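Local coordinates for protein probable TonB-dependent siderophore receptor PiuA (Acinetobacter baumannii, PDB 5FP1) that probably takes up iron across the outer membrane as a TonB-dependent receptor that binds iron-chelating siderophores and may bind ferric enterobactin with micromolar affinity, at residues A323-E328 with A499-N504. Residues are numbered along the deposited sequence; the frame is centred on the assembly and turned at random.
With C8E ((hydroxyethyloxy)tri(ethyloxy)octane), chain D; C8E ((hydroxyethyloxy)tri(ethyloxy)octane), chain J.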
loop_
_atom_site.group_PDB
_atom_site.type_symbol
_atom_site.label_atom_id
_atom_site.label_comp_id
_atom_site.label_asym_id
_atom_site.label_seq_id
_atom_site.Cartn_x
_atom_site.Cartn_y
_atom_site.Cartn_z
ATOM N N ALA A 323 18.625 -6.611 -1.016
ATOM C CA ALA A 323 18.344 -6.579 -2.453
ATOM C C ALA A 323 18.875 -5.280 -3.051
ATOM O O ALA A 323 19.021 -4.276 -2.358
ATOM C CB ALA A 323 16.850 -6.689 -2.721
ATOM N N ILE A 324 19.126 -5.312 -4.352
ATOM C CA ILE A 324 19.481 -4.138 -5.121
ATOM C C ILE A 324 18.660 -4.217 -6.387
ATOM O O ILE A 324 18.828 -5.154 -7.178
ATOM C CB ILE A 324 20.970 -4.135 -5.540
ATOM C CG1 ILE A 324 21.901 -4.417 -4.355
ATOM C CG2 ILE A 324 21.314 -2.801 -6.220
ATOM C CD1 ILE A 324 23.320 -4.807 -4.778
ATOM N N THR A 325 17.725 -3.295 -6.561
ATOM C CA THR A 325 16.868 -3.328 -7.726
ATOM C C THR A 325 16.930 -2.008 -8.476
ATOM O O THR A 325 17.031 -0.921 -7.866
ATOM C CB THR A 325 15.395 -3.658 -7.401
ATOM O OG1 THR A 325 14.823 -2.682 -6.495
ATOM C CG2 THR A 325 15.295 -5.062 -6.798
ATOM N N ASP A 326 16.745 -2.115 -9.782
ATOM C CA ASP A 326 16.705 -0.933 -10.652
ATOM C C ASP A 326 15.687 -1.204 -11.733
ATOM O O ASP A 326 15.858 -2.104 -12.559
ATOM C CB ASP A 326 18.079 -0.672 -11.256
ATOM C CG ASP A 326 18.137 0.632 -12.063
ATOM O OD1 ASP A 326 17.109 1.117 -12.535
ATOM O OD2 ASP A 326 19.240 1.150 -12.252
ATOM N N SER A 327 14.596 -0.464 -11.681
ATOM C CA SER A 327 13.479 -0.689 -12.567
ATOM C C SER A 327 13.133 0.554 -13.389
ATOM O O SER A 327 13.142 1.666 -12.873
ATOM C CB SER A 327 12.263 -1.110 -11.752
ATOM O OG SER A 327 11.104 -1.184 -12.575
ATOM N N GLU A 328 12.755 0.340 -14.644
ATOM C CA GLU A 328 12.201 1.394 -15.498
ATOM C C GLU A 328 10.905 0.923 -16.117
ATOM O O GLU A 328 10.815 -0.216 -16.602
ATOM C CB GLU A 328 13.201 1.771 -16.623
ATOM C CG GLU A 328 14.488 2.300 -16.031
ATOM C CD GLU A 328 15.476 2.862 -17.067
ATOM O OE1 GLU A 328 15.204 2.819 -18.288
ATOM O OE2 GLU A 328 16.538 3.340 -16.628
ATOM N N ALA A 499 6.914 -8.564 -11.184
ATOM C CA ALA A 499 7.831 -7.969 -12.188
ATOM C C ALA A 499 9.266 -8.042 -11.734
ATOM O O ALA A 499 10.111 -7.227 -12.143
ATOM C CB ALA A 499 7.464 -6.525 -12.489
ATOM N N GLY A 500 9.544 -9.025 -10.886
ATOM C CA GLY A 500 10.909 -9.322 -10.512
ATOM C C GLY A 500 11.147 -9.317 -9.015
ATOM O O GLY A 500 11.825 -10.195 -8.481
ATOM N N TRP A 501 10.629 -8.321 -8.313
ATOM C CA TRP A 501 10.927 -8.232 -6.878
ATOM C C TRP A 501 9.737 -7.581 -6.178
ATOM O O TRP A 501 9.380 -6.438 -6.446
ATOM C CB TRP A 501 12.223 -7.453 -6.661
ATOM C CG TRP A 501 12.877 -7.746 -5.329
ATOM C CD1 TRP A 501 13.096 -6.866 -4.305
ATOM C CD2 TRP A 501 13.329 -9.017 -4.873
ATOM N NE1 TRP A 501 13.664 -7.523 -3.228
ATOM C CE2 TRP A 501 13.812 -8.845 -3.553
ATOM C CE3 TRP A 501 13.364 -10.298 -5.448
ATOM C CZ2 TRP A 501 14.359 -9.886 -2.829
ATOM C CZ3 TRP A 501 13.924 -11.336 -4.716
ATOM C CH2 TRP A 501 14.403 -11.125 -3.431
ATOM N N GLY A 502 9.093 -8.348 -5.323
ATOM C CA GLY A 502 7.868 -7.929 -4.686
ATOM C C GLY A 502 7.299 -9.130 -3.955
ATOM O O GLY A 502 8.038 -9.982 -3.451
ATOM N N ASP A 503 5.985 -9.209 -3.936
ATOM C CA ASP A 503 5.285 -10.233 -3.166
ATOM C C ASP A 503 5.803 -11.604 -3.608
ATOM O O ASP A 503 5.701 -11.944 -4.786
ATOM C CB ASP A 503 3.777 -10.091 -3.404
ATOM C CG ASP A 503 2.945 -11.012 -2.464
ATOM O OD1 ASP A 503 3.334 -12.170 -2.327
ATOM O OD2 ASP A 503 1.986 -10.540 -1.823
ATOM N N ASN A 504 6.389 -12.372 -2.691
ATOM C CA ASN A 504 7.017 -13.631 -3.056
ATOM C C ASN A 504 6.016 -14.699 -3.524
ATOM O O ASN A 504 6.417 -15.648 -4.198
ATOM C CB ASN A 504 7.887 -14.180 -1.913
ATOM C CG ASN A 504 7.163 -14.183 -0.582
ATOM O OD1 ASN A 504 6.826 -13.129 -0.026
ATOM N ND2 ASN A 504 6.911 -15.376 -0.064
HETATM C C1 C8E D . 20.603 -2.973 -10.113
HETATM C C2 C8E D . 20.872 -4.413 -9.730
HETATM C C3 C8E D . 22.363 -4.687 -9.888
HETATM C C4 C8E D . 22.932 -5.394 -8.675
HETATM C C5 C8E D . 24.164 -6.216 -9.017
HETATM C C6 C8E D . 25.271 -5.397 -9.657
HETATM C C7 C8E D . 26.465 -6.298 -9.917
HETATM C C8 C8E D . 27.781 -5.638 -9.541
HETATM O O9 C8E D . 28.831 -6.571 -9.807
HETATM C C1 C8E J . 11.859 -0.618 -20.754
HETATM C C2 C8E J . 10.780 0.354 -20.333
HETATM C C3 C8E J . 11.322 1.780 -20.231
HETATM C C4 C8E J . 11.160 2.533 -21.548
HETATM C C5 C8E J . 11.770 3.930 -21.497
HETATM C C6 C8E J . 11.174 4.741 -20.358
HETATM C C7 C8E J . 11.946 4.545 -19.051
HETATM C C8 C8E J . 11.711 5.708 -18.099
HETATM O O9 C8E J . 12.968 6.101 -17.549
HETATM C C10 C8E J . 12.871 7.005 -16.437
HETATM C C11 C8E J . 11.832 8.106 -16.647
HETATM O O12 C8E J . 11.971 9.138 -15.657
#
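Trp501 reaches from its loop to the inner face of a barrel strand and touches two side chains there, Thr325 and Ala323. Its CB lies 3.9 Å from CG2 of Thr325. With CG anti to the backbone N (chi1 -158°), the indole is carried along the strand toward Ala323, and the same methyl stays in touch with the start of the ring: CG2 of Thr325 is 3.8 Å from CD1 of Trp501. The two side chains cross at about a right angle. Further out the partner changes. NE1 of Trp501 sits 3.3 Å from CB of Ala323, a snug fit, and CE2 of Trp501 follows at 3.8 Å from that methyl; CZ2 is the last ring atom to brush it. Both methyls meet the indole obliquely. The N-H itself is spent on the hydroxyl of Tyr299, and Lys362 makes a cation-pi contact with the ring.

On the barrel's outer surface a detergent chain lies beside Asp326, and Lys294 pairs with both Asp326 and Glu328. Strand 315-341 runs between strands 284-304, which supplies Tyr299, and 346-368, which supplies Lys362. As in other TonB-dependent receptors, an N-terminal plug closes the barrel; the loop joining strands 482-493 and 518-531 lies between wall and plug, Trp501 touching Phe412 of strand 405-428 and Pro80 of the plug, Asp503 hydrogen-bonded to Ser91.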